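Local coordinates for protein beta-galactoside alpha-2,6-sialyltransferase (Photobacterium sp., PDB 2Z4T) that probably transfers sialic acid from a CMP-linked donor to galactosides such as lactose, forming an alpha-2,6 linkage, on a GT-B scaffold, at residues M161-I166 / N327-E332; T167-I172 / P177-Q182; Y241-R244 / N248-D251; D321-F326 / E332-I337. All blocks are in the same frame, centred on the assembly; numbering follows the deposited sequence. Where two conformers were deposited one is given.

Overall arrangement
From the N terminus, the chain leaves the beta-sandwich domain and enters the GT-B part, where all four contacts lie. Contact 1 opens at 161-166 and closes only at 327-332, tying helix 158-164 to helix 328-338. Nested inside that long loop, contact 2 (167-172 with 177-182) closes the connecting loop between strand 166-168 and helix 178-190, starting just where the first segment of contact 1 ends. Contact 3 (241-244 with 248-251), also nested, joins the successive helices 234-243 and 249-265, its centre about 42 Å from that of contact 1. Contact 4 (321-326 with 332-337) crosses contact 1, shares E332 and helix 328-338 with it, and folds the weakly bonded helical turn 322-325 against that helix.

Contact 1 (M161-I166 / N327-E332); sequences MKELNI and NSKQQE
The carboxylate of E163 is the one flat group used across this contact: K329 NZ donates to the syn lone pair of E163 OE2, on the side of the other oxygen, at 2.7 Å. The two side chains approach from opposite directions and meet at their charged ends. The amides of N327 and Q330 lie farther back and face each other's backbone. N327 OD1 accepts from Q330 N at 2.8 Å in a nearly straight bond, with the donor tilted somewhat from the carbonyl plane. In return, N327 N gives to Q330 OE1 at 2.9 Å, in the carbonyl plane and on a lone pair. This reciprocal pair is a capping box; it closes the first turn of helix 328-338, from which K329 springs. The lysine leaves with CG anti to the backbone N (chi1 151°), and the bend at chi2 (75°) carries NZ off its own helix to E163 OE2. Helix 158-164, which bears E163, belongs to the beta-alpha-beta crossover between the parallel strands 146-151 and 166-168. It ends in a Schellman motif, with positive phi (61°) at N165, in which I166 N returns to M161 O at 3.0 Å and N165 N to K162 O at 3.3 Å. E332 OE2 stands 6.7 Å from E163 OE2, a like charge that the lysine probably helps to offset. The salt bridge lies at the surface, while just beneath it L164 packs on L333 and I337 of helix 328-338 and on I135 of helix 126-141.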
loop_
_atom_site.group_PDB
_atom_site.type_symbol
_atom_site.label_atom_id
_atom_site.label_comp_id
_atom_site.label_asym_id
_atom_site.label_seq_id
_atom_site.Cartn_x
_atom_site.Cartn_y
_atom_site.Cartn_z
ATOM N N MET A 161 0.246 -4.024 -14.525
ATOM C CA MET A 161 1.534 -4.553 -14.068
ATOM C C MET A 161 2.658 -4.108 -14.986
ATOM O O MET A 161 3.657 -3.529 -14.539
ATOM C CB MET A 161 1.496 -6.076 -13.927
ATOM C CG MET A 161 0.604 -6.525 -12.756
ATOM S SD MET A 161 0.829 -8.243 -12.288
ATOM C CE MET A 161 -0.040 -9.066 -13.612
ATOM N N LYS A 162 2.458 -4.329 -16.279
ATOM C CA LYS A 162 3.458 -3.956 -17.260
ATOM C C LYS A 162 3.762 -2.454 -17.152
ATOM O O LYS A 162 4.912 -2.043 -17.141
ATOM C CB LYS A 162 3.028 -4.368 -18.666
ATOM C CG LYS A 162 4.221 -4.646 -19.583
ATOM C CD LYS A 162 4.549 -3.459 -20.518
ATOM C CE LYS A 162 3.881 -3.614 -21.908
ATOM N NZ LYS A 162 4.221 -2.495 -22.849
ATOM N N GLU A 163 2.725 -1.653 -17.005
ATOM C CA GLU A 163 2.897 -0.226 -16.871
ATOM C C GLU A 163 3.695 0.171 -15.627
ATOM O O GLU A 163 4.330 1.221 -15.598
ATOM C CB GLU A 163 1.524 0.407 -16.811
ATOM C CG GLU A 163 1.431 1.737 -17.435
ATOM C CD GLU A 163 -0.000 2.148 -17.615
ATOM O OE1 GLU A 163 -0.861 1.282 -17.926
ATOM O OE2 GLU A 163 -0.252 3.352 -17.450
ATOM N N LEU A 164 3.654 -0.664 -14.591
ATOM C CA LEU A 164 4.318 -0.325 -13.332
ATOM C C LEU A 164 5.482 -1.241 -13.014
ATOM O O LEU A 164 6.019 -1.204 -11.902
ATOM C CB LEU A 164 3.320 -0.312 -12.174
ATOM C CG LEU A 164 2.224 0.738 -12.280
ATOM C CD1 LEU A 164 1.125 0.420 -11.316
ATOM C CD2 LEU A 164 2.790 2.123 -12.018
ATOM N N ASN A 165 5.878 -2.059 -13.991
ATOM C CA ASN A 165 7.033 -2.927 -13.817
ATOM C C ASN A 165 6.853 -3.932 -12.671
ATOM O O ASN A 165 7.822 -4.263 -11.951
ATOM C CB ASN A 165 8.241 -2.056 -13.507
ATOM C CG ASN A 165 9.148 -1.862 -14.685
ATOM O OD1 ASN A 165 10.280 -1.465 -14.495
ATOM N ND2 ASN A 165 8.678 -2.154 -15.901
ATOM N N ILE A 166 5.611 -4.389 -12.494
ATOM C CA ILE A 166 5.239 -5.313 -11.426
ATOM C C ILE A 166 5.313 -6.757 -11.914
ATOM O O ILE A 166 4.867 -7.059 -13.018
ATOM C CB ILE A 166 3.785 -5.046 -10.938
ATOM C CG1 ILE A 166 3.713 -3.765 -10.103
ATOM C CG2 ILE A 166 3.252 -6.231 -10.134
ATOM C CD1 ILE A 166 2.319 -3.172 -10.005
ATOM N N ASN A 327 -0.113 13.200 -10.505
ATOM C CA ASN A 327 -0.562 13.890 -11.703
ATOM C C ASN A 327 -1.810 13.182 -12.251
ATOM O O ASN A 327 -2.201 12.122 -11.751
ATOM C CB ASN A 327 0.559 13.998 -12.744
ATOM C CG ASN A 327 0.937 12.667 -13.360
ATOM O OD1 ASN A 327 0.084 11.815 -13.641
ATOM N ND2 ASN A 327 2.229 12.494 -13.611
ATOM N N SER A 328 -2.450 13.756 -13.259
ATOM C CA SER A 328 -3.779 13.259 -13.628
ATOM C C SER A 328 -3.752 11.861 -14.267
ATOM O O SER A 328 -4.716 11.102 -14.123
ATOM C CB SER A 328 -4.520 14.256 -14.502
ATOM O OG SER A 328 -3.680 14.620 -15.572
ATOM N N LYS A 329 -2.660 11.522 -14.950
ATOM C CA LYS A 329 -2.518 10.190 -15.513
ATOM C C LYS A 329 -2.376 9.159 -14.385
ATOM O O LYS A 329 -3.025 8.098 -14.413
ATOM C CB LYS A 329 -1.318 10.119 -16.454
ATOM C CG LYS A 329 -0.659 8.745 -16.548
ATOM C CD LYS A 329 -1.501 7.802 -17.384
ATOM C CE LYS A 329 -0.883 6.414 -17.406
ATOM N NZ LYS A 329 -1.906 5.412 -17.817
ATOM N N GLN A 330 -1.538 9.488 -13.403
ATOM C CA GLN A 330 -1.386 8.694 -12.180
ATOM C C GLN A 330 -2.718 8.505 -11.407
ATOM O O GLN A 330 -3.049 7.402 -10.960
ATOM C CB GLN A 330 -0.311 9.335 -11.287
ATOM C CG GLN A 330 1.117 9.260 -11.868
ATOM C CD GLN A 330 2.150 10.012 -11.038
ATOM O OE1 GLN A 330 1.903 11.132 -10.561
ATOM N NE2 GLN A 330 3.315 9.397 -10.856
ATOM N N GLN A 331 -3.487 9.574 -11.255
ATOM C CA GLN A 331 -4.785 9.462 -10.593
ATOM C C GLN A 331 -5.720 8.477 -11.314
ATOM O O GLN A 331 -6.413 7.696 -10.657
ATOM C CB GLN A 331 -5.460 10.826 -10.454
ATOM C CG GLN A 331 -4.696 11.799 -9.572
ATOM C CD GLN A 331 -5.539 13.021 -9.186
ATOM O OE1 GLN A 331 -5.197 13.746 -8.245
ATOM N NE2 GLN A 331 -6.653 13.234 -9.888
ATOM N N GLU A 332 -5.716 8.497 -12.651
ATOM C CA GLU A 332 -6.544 7.578 -13.429
ATOM C C GLU A 332 -6.063 6.145 -13.294
ATOM O O GLU A 332 -6.863 5.226 -13.159
ATOM C CB GLU A 332 -6.573 7.961 -14.907
ATOM C CG GLU A 332 -7.481 7.076 -15.787
ATOM C CD GLU A 332 -7.104 7.146 -17.255
ATOM O OE1 GLU A 332 -7.992 7.380 -18.098
ATOM O OE2 GLU A 332 -5.907 6.996 -17.579
#

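Contact 2 (T167-I172 / P177-Q182); sequences TSFALI and PADLVQ
The F169 ring lies against the first turn of helix 178-190, with L180 CA over one face. This is a CH-pi contact, 4.0 Å from CA to the centroid of the F169 ring and 26° off the normal. L180 CG adds apolar packing at 3.9 Å from F169 CG, the two side chains crossing at about a right angle. At the ring edge, in plane, sits the carboxyl carbon of D179, whose OD2 is 3.5 Å from F169 CD1. With chi1 at 67°, CG of D179 sits over its own backbone, flanked by N and C, and the carboxylate turns toward 167-172, its plane 74° from that of the ring. From there it reaches the backbone through two waters: one accepts from A170 N and donates to D179 OD2, and the other donates to A170 O and, at 2.8 Å, to D179 OD1. P177, at the N-cap position, packs its ring with CG 3.9 Å from F169 CB and CB 3.8 Å from I172 CG1. Farther out, Y148 meets F169 edge-to-face. In this Rossmann-like half of the GT-B fold, the connecting loop carries the chain from edge strand 166-168 into helix 178-190, which passes over 146-151 and 103-122, where L180 touches Y148 and V121, while V181 packs on helix 205-216.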
loop_
_atom_site.group_PDB
_atom_site.type_symbol
_atom_site.label_atom_id
_atom_site.label_comp_id
_atom_site.label_asym_id
_atom_site.label_seq_id
_atom_site.Cartn_x
_atom_site.Cartn_y
_atom_site.Cartn_z
ATOM N N THR A 167 5.887 -7.632 -11.092
ATOM C CA THR A 167 5.636 -9.066 -11.167
ATOM C C THR A 167 4.879 -9.427 -9.894
ATOM O O THR A 167 5.221 -8.943 -8.815
ATOM C CB THR A 167 6.937 -9.880 -11.200
ATOM O OG1 THR A 167 7.841 -9.308 -12.150
ATOM C CG2 THR A 167 6.656 -11.325 -11.557
ATOM N N SER A 168 3.873 -10.288 -10.023
ATOM C CA SER A 168 2.976 -10.634 -8.930
ATOM C C SER A 168 3.217 -12.054 -8.421
ATOM O O SER A 168 3.561 -12.943 -9.197
ATOM C CB SER A 168 1.532 -10.532 -9.426
ATOM O OG SER A 168 0.626 -10.776 -8.366
ATOM N N PHE A 169 2.996 -12.280 -7.130
ATOM C CA PHE A 169 3.200 -13.614 -6.523
ATOM C C PHE A 169 2.047 -13.956 -5.588
ATOM O O PHE A 169 1.548 -13.098 -4.878
ATOM C CB PHE A 169 4.520 -13.663 -5.741
ATOM C CG PHE A 169 5.738 -13.463 -6.593
ATOM C CD1 PHE A 169 6.508 -14.562 -6.985
ATOM C CD2 PHE A 169 6.112 -12.177 -7.014
ATOM C CE1 PHE A 169 7.643 -14.397 -7.781
ATOM C CE2 PHE A 169 7.233 -11.984 -7.814
ATOM C CZ PHE A 169 8.016 -13.106 -8.198
ATOM N N ALA A 170 1.618 -15.211 -5.596
ATOM C CA ALA A 170 0.479 -15.610 -4.779
ATOM C C ALA A 170 0.890 -15.840 -3.314
ATOM O O ALA A 170 1.758 -16.658 -3.033
ATOM C CB ALA A 170 -0.177 -16.866 -5.373
ATOM N N LEU A 171 0.259 -15.128 -2.392
ATOM C CA LEU A 171 0.459 -15.349 -0.961
ATOM C C LEU A 171 0.152 -16.793 -0.535
ATOM O O LEU A 171 -0.847 -17.367 -0.953
ATOM C CB LEU A 171 -0.435 -14.388 -0.168
ATOM C CG LEU A 171 -0.078 -12.919 -0.294
ATOM C CD1 LEU A 171 -1.257 -12.099 0.103
ATOM C CD2 LEU A 171 1.151 -12.584 0.561
ATOM N N ILE A 172 1.013 -17.379 0.287
ATOM C CA ILE A 172 0.713 -18.654 0.924
ATOM C C ILE A 172 0.505 -18.366 2.405
ATOM O O ILE A 172 1.363 -17.735 3.048
ATOM C CB ILE A 172 1.858 -19.681 0.768
ATOM C CG1 ILE A 172 2.339 -19.784 -0.694
ATOM C CG2 ILE A 172 1.451 -21.040 1.357
ATOM C CD1 ILE A 172 1.433 -20.570 -1.650
ATOM N N PRO A 177 5.453 -15.764 -0.227
ATOM C CA PRO A 177 5.616 -17.119 -0.705
ATOM C C PRO A 177 7.057 -17.458 -1.047
ATOM O O PRO A 177 7.843 -16.571 -1.379
ATOM C CB PRO A 177 4.754 -17.141 -1.963
ATOM C CG PRO A 177 4.786 -15.716 -2.476
ATOM C CD PRO A 177 5.000 -14.832 -1.282
ATOM N N ALA A 178 7.385 -18.749 -0.987
ATOM C CA ALA A 178 8.716 -19.238 -1.340
ATOM C C ALA A 178 9.144 -18.744 -2.714
ATOM O O ALA A 178 10.304 -18.379 -2.908
ATOM C CB ALA A 178 8.775 -20.791 -1.280
ATOM N N ASP A 179 8.221 -18.733 -3.672
ATOM C CA ASP A 179 8.611 -18.347 -5.025
ATOM C C ASP A 179 8.975 -16.860 -5.125
ATOM O O ASP A 179 9.770 -16.484 -5.965
ATOM C CB ASP A 179 7.621 -18.832 -6.121
ATOM C CG ASP A 179 6.242 -18.155 -6.047
ATOM O OD1 ASP A 179 5.748 -17.835 -4.946
ATOM O OD2 ASP A 179 5.633 -17.953 -7.119
ATOM N N LEU A 180 8.444 -16.029 -4.245
ATOM C CA LEU A 180 8.855 -14.619 -4.194
ATOM C C LEU A 180 10.284 -14.527 -3.673
ATOM O O LEU A 180 11.107 -13.783 -4.220
ATOM C CB LEU A 180 7.942 -13.824 -3.263
ATOM C CG LEU A 180 7.727 -12.324 -3.436
ATOM C CD1 LEU A 180 7.163 -11.717 -2.149
ATOM C CD2 LEU A 180 8.928 -11.562 -3.908
ATOM N N VAL A 181 10.563 -15.284 -2.610
ATOM C CA VAL A 181 11.901 -15.312 -2.008
ATOM C C VAL A 181 12.920 -15.773 -3.059
ATOM O O VAL A 181 13.925 -15.081 -3.287
ATOM C CB VAL A 181 11.967 -16.186 -0.723
ATOM C CG1 VAL A 181 13.412 -16.371 -0.264
ATOM C CG2 VAL A 181 11.127 -15.583 0.398
ATOM N N GLN A 182 12.645 -16.907 -3.718
ATOM C CA GLN A 182 13.503 -17.436 -4.787
ATOM C C GLN A 182 13.775 -16.397 -5.878
ATOM O O GLN A 182 14.899 -16.247 -6.359
ATOM C CB GLN A 182 12.862 -18.683 -5.403
ATOM C CG GLN A 182 12.884 -19.900 -4.489
ATOM C CD GLN A 182 11.798 -20.920 -4.804
ATOM O OE1 GLN A 182 11.458 -21.742 -3.954
ATOM N NE2 GLN A 182 11.245 -20.869 -6.018
HETATM O O HOH W 1 3.069 -16.917 -7.683
HETATM O O HOH W 2 3.090 -18.530 -4.449
#

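Contact 3 (Y241-R244 / N248-D251); sequences YNWR and NKTD
K249 NZ is gripped by two backbone oxygens, R244 O at 2.8 Å and T246 O from the linker between the helices. It meets R244 O from above the carbonyl plane, 40° out of it and not on a lone pair. The lysine chain runs extended from helix 249-265 and bends only at its last torsion, chi4, which turns the ammonium onto these oxygens. W243 O, 3.5 Å from K249 CE, is hydrogen-bonded to T246 OG1. Along the way the lysine slides past the indole of W243 in the opposite direction: K249 CB lies 3.7 Å from W243 CH2, and K249 CD the same distance from W243 CZ3. With CG anti to the backbone N (chi1 -157°), the tryptophan reaches across to the methylenes, burying the apolar part of a chain whose end is polar. The R244 side chain leaves away from 248-251, and its NE donates to Y241 O at 2.9 Å, in the carbonyl plane and on a lone pair, while Y241 CE1 lies 3.3 Å above one face of the guanidinium. R244 NH1 then bonds E301 OE1; E301 and S303 hold a magnesium ion, about 4 Å from the R244 side chain. The contact closes the short linker between two successive helices, 234-243 and 249-265, beside a metal site. The buried ammonium ends among the carbonyls of R244 and T246, just beyond helix 234-243, and their partial negative charge probably helps to stabilise it.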
loop_
_atom_site.group_PDB
_atom_site.type_symbol
_atom_site.label_atom_id
_atom_site.label_comp_id
_atom_site.label_asym_id
_atom_site.label_seq_id
_atom_site.Cartn_x
_atom_site.Cartn_y
_atom_site.Cartn_z
ATOM N N TYR A 241 -2.465 -1.792 22.766
ATOM C CA TYR A 241 -3.294 -1.617 23.951
ATOM C C TYR A 241 -3.039 -2.690 25.007
ATOM O O TYR A 241 -2.985 -2.394 26.213
ATOM C CB TYR A 241 -4.767 -1.648 23.590
ATOM C CG TYR A 241 -5.665 -1.554 24.793
ATOM C CD1 TYR A 241 -5.996 -0.313 25.339
ATOM C CD2 TYR A 241 -6.182 -2.709 25.396
ATOM C CE1 TYR A 241 -6.809 -0.222 26.465
ATOM C CE2 TYR A 241 -7.013 -2.633 26.516
ATOM C CZ TYR A 241 -7.324 -1.380 27.043
ATOM O OH TYR A 241 -8.146 -1.279 28.149
ATOM N N ASN A 242 -2.912 -3.943 24.568
ATOM C CA ASN A 242 -2.524 -5.007 25.501
ATOM C C ASN A 242 -1.089 -4.876 25.986
ATOM O O ASN A 242 -0.794 -5.162 27.151
ATOM C CB ASN A 242 -2.773 -6.389 24.892
ATOM C CG ASN A 242 -4.253 -6.667 24.723
ATOM O OD1 ASN A 242 -5.058 -6.246 25.560
ATOM N ND2 ASN A 242 -4.628 -7.341 23.638
ATOM N N TRP A 243 -0.213 -4.420 25.101
ATOM C CA TRP A 243 1.207 -4.362 25.387
ATOM C C TRP A 243 1.558 -3.230 26.356
ATOM O O TRP A 243 2.684 -3.176 26.890
ATOM C CB TRP A 243 1.983 -4.220 24.097
ATOM C CG TRP A 243 3.398 -4.682 24.197
ATOM C CD1 TRP A 243 3.846 -5.970 24.187
ATOM C CD2 TRP A 243 4.552 -3.857 24.297
ATOM N NE1 TRP A 243 5.211 -5.996 24.275
ATOM C CE2 TRP A 243 5.672 -4.710 24.340
ATOM C CE3 TRP A 243 4.752 -2.472 24.337
ATOM C CZ2 TRP A 243 6.985 -4.223 24.436
ATOM C CZ3 TRP A 243 6.065 -1.987 24.435
ATOM C CH2 TRP A 243 7.160 -2.863 24.483
ATOM N N ARG A 244 0.583 -2.350 26.605
ATOM C CA ARG A 244 0.722 -1.336 27.639
ATOM C C ARG A 244 1.105 -1.978 28.976
ATOM O O ARG A 244 1.858 -1.368 29.748
ATOM C CB ARG A 244 -0.562 -0.529 27.801
ATOM C CG ARG A 244 -0.889 0.388 26.635
ATOM C CD ARG A 244 -2.217 1.089 26.884
ATOM N NE ARG A 244 -3.128 0.196 27.598
ATOM C CZ ARG A 244 -4.032 0.586 28.489
ATOM N NH1 ARG A 244 -4.168 1.875 28.764
ATOM N NH2 ARG A 244 -4.796 -0.315 29.104
ATOM N N ASN A 248 8.974 -3.549 32.102
ATOM C CA ASN A 248 10.301 -3.456 31.511
ATOM C C ASN A 248 10.223 -3.439 29.982
ATOM O O ASN A 248 10.877 -4.224 29.301
ATOM C CB ASN A 248 11.177 -4.607 32.032
ATOM C CG ASN A 248 11.447 -4.499 33.541
ATOM O OD1 ASN A 248 12.090 -3.543 34.009
ATOM N ND2 ASN A 248 10.970 -5.482 34.309
ATOM N N LYS A 249 9.409 -2.538 29.447
ATOM C CA LYS A 249 9.180 -2.482 28.012
ATOM C C LYS A 249 10.485 -2.404 27.265
ATOM O O LYS A 249 10.702 -3.135 26.293
ATOM C CB LYS A 249 8.296 -1.293 27.646
ATOM C CG LYS A 249 6.870 -1.458 28.121
ATOM C CD LYS A 249 5.982 -0.282 27.755
ATOM C CE LYS A 249 4.560 -0.547 28.253
ATOM N NZ LYS A 249 4.503 -0.600 29.748
ATOM N N THR A 250 11.370 -1.532 27.734
ATOM C CA THR A 250 12.618 -1.278 27.025
ATOM C C THR A 250 13.494 -2.535 26.987
ATOM O O THR A 250 14.016 -2.901 25.932
ATOM C CB THR A 250 13.324 0.008 27.556
ATOM O OG1 THR A 250 12.361 1.083 27.552
ATOM C CG2 THR A 250 14.515 0.409 26.665
ATOM N N ASP A 251 13.594 -3.224 28.114
ATOM C CA ASP A 251 14.230 -4.541 28.149
ATOM C C ASP A 251 13.652 -5.488 27.079
ATOM O O ASP A 251 14.423 -6.107 26.343
ATOM C CB ASP A 251 14.143 -5.163 29.545
ATOM C CG ASP A 251 15.042 -4.449 30.576
ATOM O OD1 ASP A 251 15.966 -3.705 30.173
ATOM O OD2 ASP A 251 14.829 -4.635 31.798
#

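Contact 4 (D321-F326 / E332-I337); sequences DGFKKF and ELFLSI
F323 and F334 both hold CG anti to the backbone N (chi1 176° in F323, nearly the same in F334), which throws the two rings toward each other from the weakly bonded turn 322-325 and helix 328-338. They meet obliquely, with centroids 5.8 Å apart and planes at 47°, and the closest approach is 3.5 Å from F323 CD1 to F334 CD2. F326, whose CG instead lies beside its backbone N, brings its ring edge to the same partner: F326 CE2 is 3.9 Å from F334 CG, and the planes are 58° apart. The three form an aromatic cluster with F334 in the middle. L335 extends it, its CD2 touching F323 CE1 at 3.8 Å. Over the centre of one face of F326 lies G322 O, 3.2 Å above the ring plane. The F334 side chain is about 7 Å from that of S430, which binds CMP, and about 10 Å from the CMP itself (nearest atoms), which places the cluster near the donor site. F334 and F326 pack on I136 of helix 126-141, F334 also on L132 and M133; F323 and L335 touch T437, while S336 and I337 touch Q160 of helix 158-164.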
loop_
_atom_site.group_PDB
_atom_site.type_symbol
_atom_site.label_atom_id
_atom_site.label_comp_id
_atom_site.label_asym_id
_atom_site.label_seq_id
_atom_site.Cartn_x
_atom_site.Cartn_y
_atom_site.Cartn_z
ATOM N N ASP A 321 -2.380 12.089 1.293
ATOM C CA ASP A 321 -2.273 13.102 0.262
ATOM C C ASP A 321 -1.584 12.543 -0.981
ATOM O O ASP A 321 -1.231 13.289 -1.886
ATOM C CB ASP A 321 -1.524 14.320 0.800
ATOM C CG ASP A 321 -0.074 14.010 1.188
ATOM O OD1 ASP A 321 0.341 12.818 1.312
ATOM O OD2 ASP A 321 0.657 14.999 1.385
ATOM N N GLY A 322 -1.400 11.228 -1.010
ATOM C CA GLY A 322 -0.756 10.550 -2.131
ATOM C C GLY A 322 -1.532 10.743 -3.423
ATOM O O GLY A 322 -0.942 10.995 -4.505
ATOM N N PHE A 323 -2.853 10.641 -3.312
ATOM C CA PHE A 323 -3.702 10.746 -4.472
ATOM C C PHE A 323 -3.657 12.176 -4.998
ATOM O O PHE A 323 -3.486 12.399 -6.184
ATOM C CB PHE A 323 -5.123 10.310 -4.153
ATOM C CG PHE A 323 -6.082 10.498 -5.306
ATOM C CD1 PHE A 323 -6.117 9.583 -6.349
ATOM C CD2 PHE A 323 -6.937 11.602 -5.352
ATOM C CE1 PHE A 323 -6.983 9.753 -7.416
ATOM C CE2 PHE A 323 -7.800 11.788 -6.409
ATOM C CZ PHE A 323 -7.831 10.860 -7.456
ATOM N N LYS A 324 -3.791 13.143 -4.094
ATOM C CA LYS A 324 -3.786 14.562 -4.451
ATOM C C LYS A 324 -2.458 14.951 -5.089
ATOM O O LYS A 324 -2.425 15.859 -5.919
ATOM C CB LYS A 324 -4.037 15.416 -3.213
ATOM C CG LYS A 324 -3.774 16.902 -3.395
ATOM C CD LYS A 324 -4.306 17.691 -2.189
ATOM C CE LYS A 324 -3.327 18.794 -1.752
ATOM N NZ LYS A 324 -2.009 18.232 -1.247
ATOM N N LYS A 325 -1.374 14.280 -4.700
ATOM C CA LYS A 325 -0.060 14.626 -5.216
ATOM C C LYS A 325 0.265 13.949 -6.546
ATOM O O LYS A 325 1.255 14.299 -7.177
ATOM C CB LYS A 325 1.049 14.340 -4.195
ATOM C CG LYS A 325 1.215 15.423 -3.116
ATOM C CD LYS A 325 2.323 14.991 -2.154
ATOM C CE LYS A 325 2.957 16.186 -1.415
ATOM N NZ LYS A 325 2.580 16.278 0.032
ATOM N N PHE A 326 -0.557 12.980 -6.950
ATOM C CA PHE A 326 -0.433 12.324 -8.245
ATOM C C PHE A 326 -0.788 13.309 -9.360
ATOM O O PHE A 326 -1.692 14.124 -9.196
ATOM C CB PHE A 326 -1.427 11.151 -8.363
ATOM C CG PHE A 326 -1.042 9.907 -7.601
ATOM C CD1 PHE A 326 0.297 9.620 -7.295
ATOM C CD2 PHE A 326 -2.033 8.989 -7.223
ATOM C CE1 PHE A 326 0.627 8.452 -6.588
ATOM C CE2 PHE A 326 -1.705 7.823 -6.524
ATOM C CZ PHE A 326 -0.374 7.555 -6.203
ATOM N N GLU A 332 -5.716 8.497 -12.651
ATOM C CA GLU A 332 -6.544 7.578 -13.429
ATOM C C GLU A 332 -6.063 6.145 -13.294
ATOM O O GLU A 332 -6.863 5.226 -13.159
ATOM C CB GLU A 332 -6.573 7.961 -14.907
ATOM C CG GLU A 332 -7.481 7.076 -15.787
ATOM C CD GLU A 332 -7.104 7.146 -17.255
ATOM O OE1 GLU A 332 -7.992 7.380 -18.098
ATOM O OE2 GLU A 332 -5.907 6.996 -17.579
ATOM N N LEU A 333 -4.753 5.955 -13.337
ATOM C CA LEU A 333 -4.205 4.621 -13.224
ATOM C C LEU A 333 -4.534 4.045 -11.834
ATOM O O LEU A 333 -4.937 2.885 -11.716
ATOM C CB LEU A 333 -2.700 4.627 -13.501
ATOM C CG LEU A 333 -1.962 3.293 -13.366
ATOM C CD1 LEU A 333 -2.529 2.202 -14.325
ATOM C CD2 LEU A 333 -0.449 3.519 -13.559
ATOM N N PHE A 334 -4.399 4.880 -10.811
ATOM C CA PHE A 334 -4.757 4.525 -9.447
ATOM C C PHE A 334 -6.218 4.068 -9.310
ATOM O O PHE A 334 -6.472 2.963 -8.805
ATOM C CB PHE A 334 -4.453 5.710 -8.516
ATOM C CG PHE A 334 -4.802 5.467 -7.081
ATOM C CD1 PHE A 334 -4.038 4.616 -6.300
ATOM C CD2 PHE A 334 -5.884 6.124 -6.497
ATOM C CE1 PHE A 334 -4.369 4.399 -4.962
ATOM C CE2 PHE A 334 -6.222 5.919 -5.156
ATOM C CZ PHE A 334 -5.467 5.054 -4.389
ATOM N N LEU A 335 -7.165 4.903 -9.761
ATOM C CA LEU A 335 -8.601 4.591 -9.600
ATOM C C LEU A 335 -8.954 3.310 -10.332
ATOM O O LEU A 335 -9.789 2.500 -9.901
ATOM C CB LEU A 335 -9.518 5.743 -10.077
ATOM C CG LEU A 335 -9.349 7.066 -9.328
ATOM C CD1 LEU A 335 -10.375 8.079 -9.786
ATOM C CD2 LEU A 335 -9.398 6.871 -7.791
ATOM N N SER A 336 -8.279 3.150 -11.447
ATOM C CA SER A 336 -8.463 2.025 -12.295
ATOM C C SER A 336 -7.944 0.754 -11.612
ATOM O O SER A 336 -8.607 -0.275 -11.639
ATOM C CB SER A 336 -7.737 2.306 -13.595
ATOM O OG SER A 336 -7.761 1.168 -14.391
ATOM N N ILE A 337 -6.785 0.828 -10.971
ATOM C CA ILE A 337 -6.279 -0.323 -10.236
ATOM C C ILE A 337 -7.123 -0.695 -9.006
ATOM O O ILE A 337 -7.317 -1.875 -8.738
ATOM C CB ILE A 337 -4.785 -0.188 -9.873
ATOM C CG1 ILE A 337 -3.950 -0.138 -11.164
ATOM C CG2 ILE A 337 -4.350 -1.384 -9.001
ATOM C CD1 ILE A 337 -2.467 0.151 -10.968
#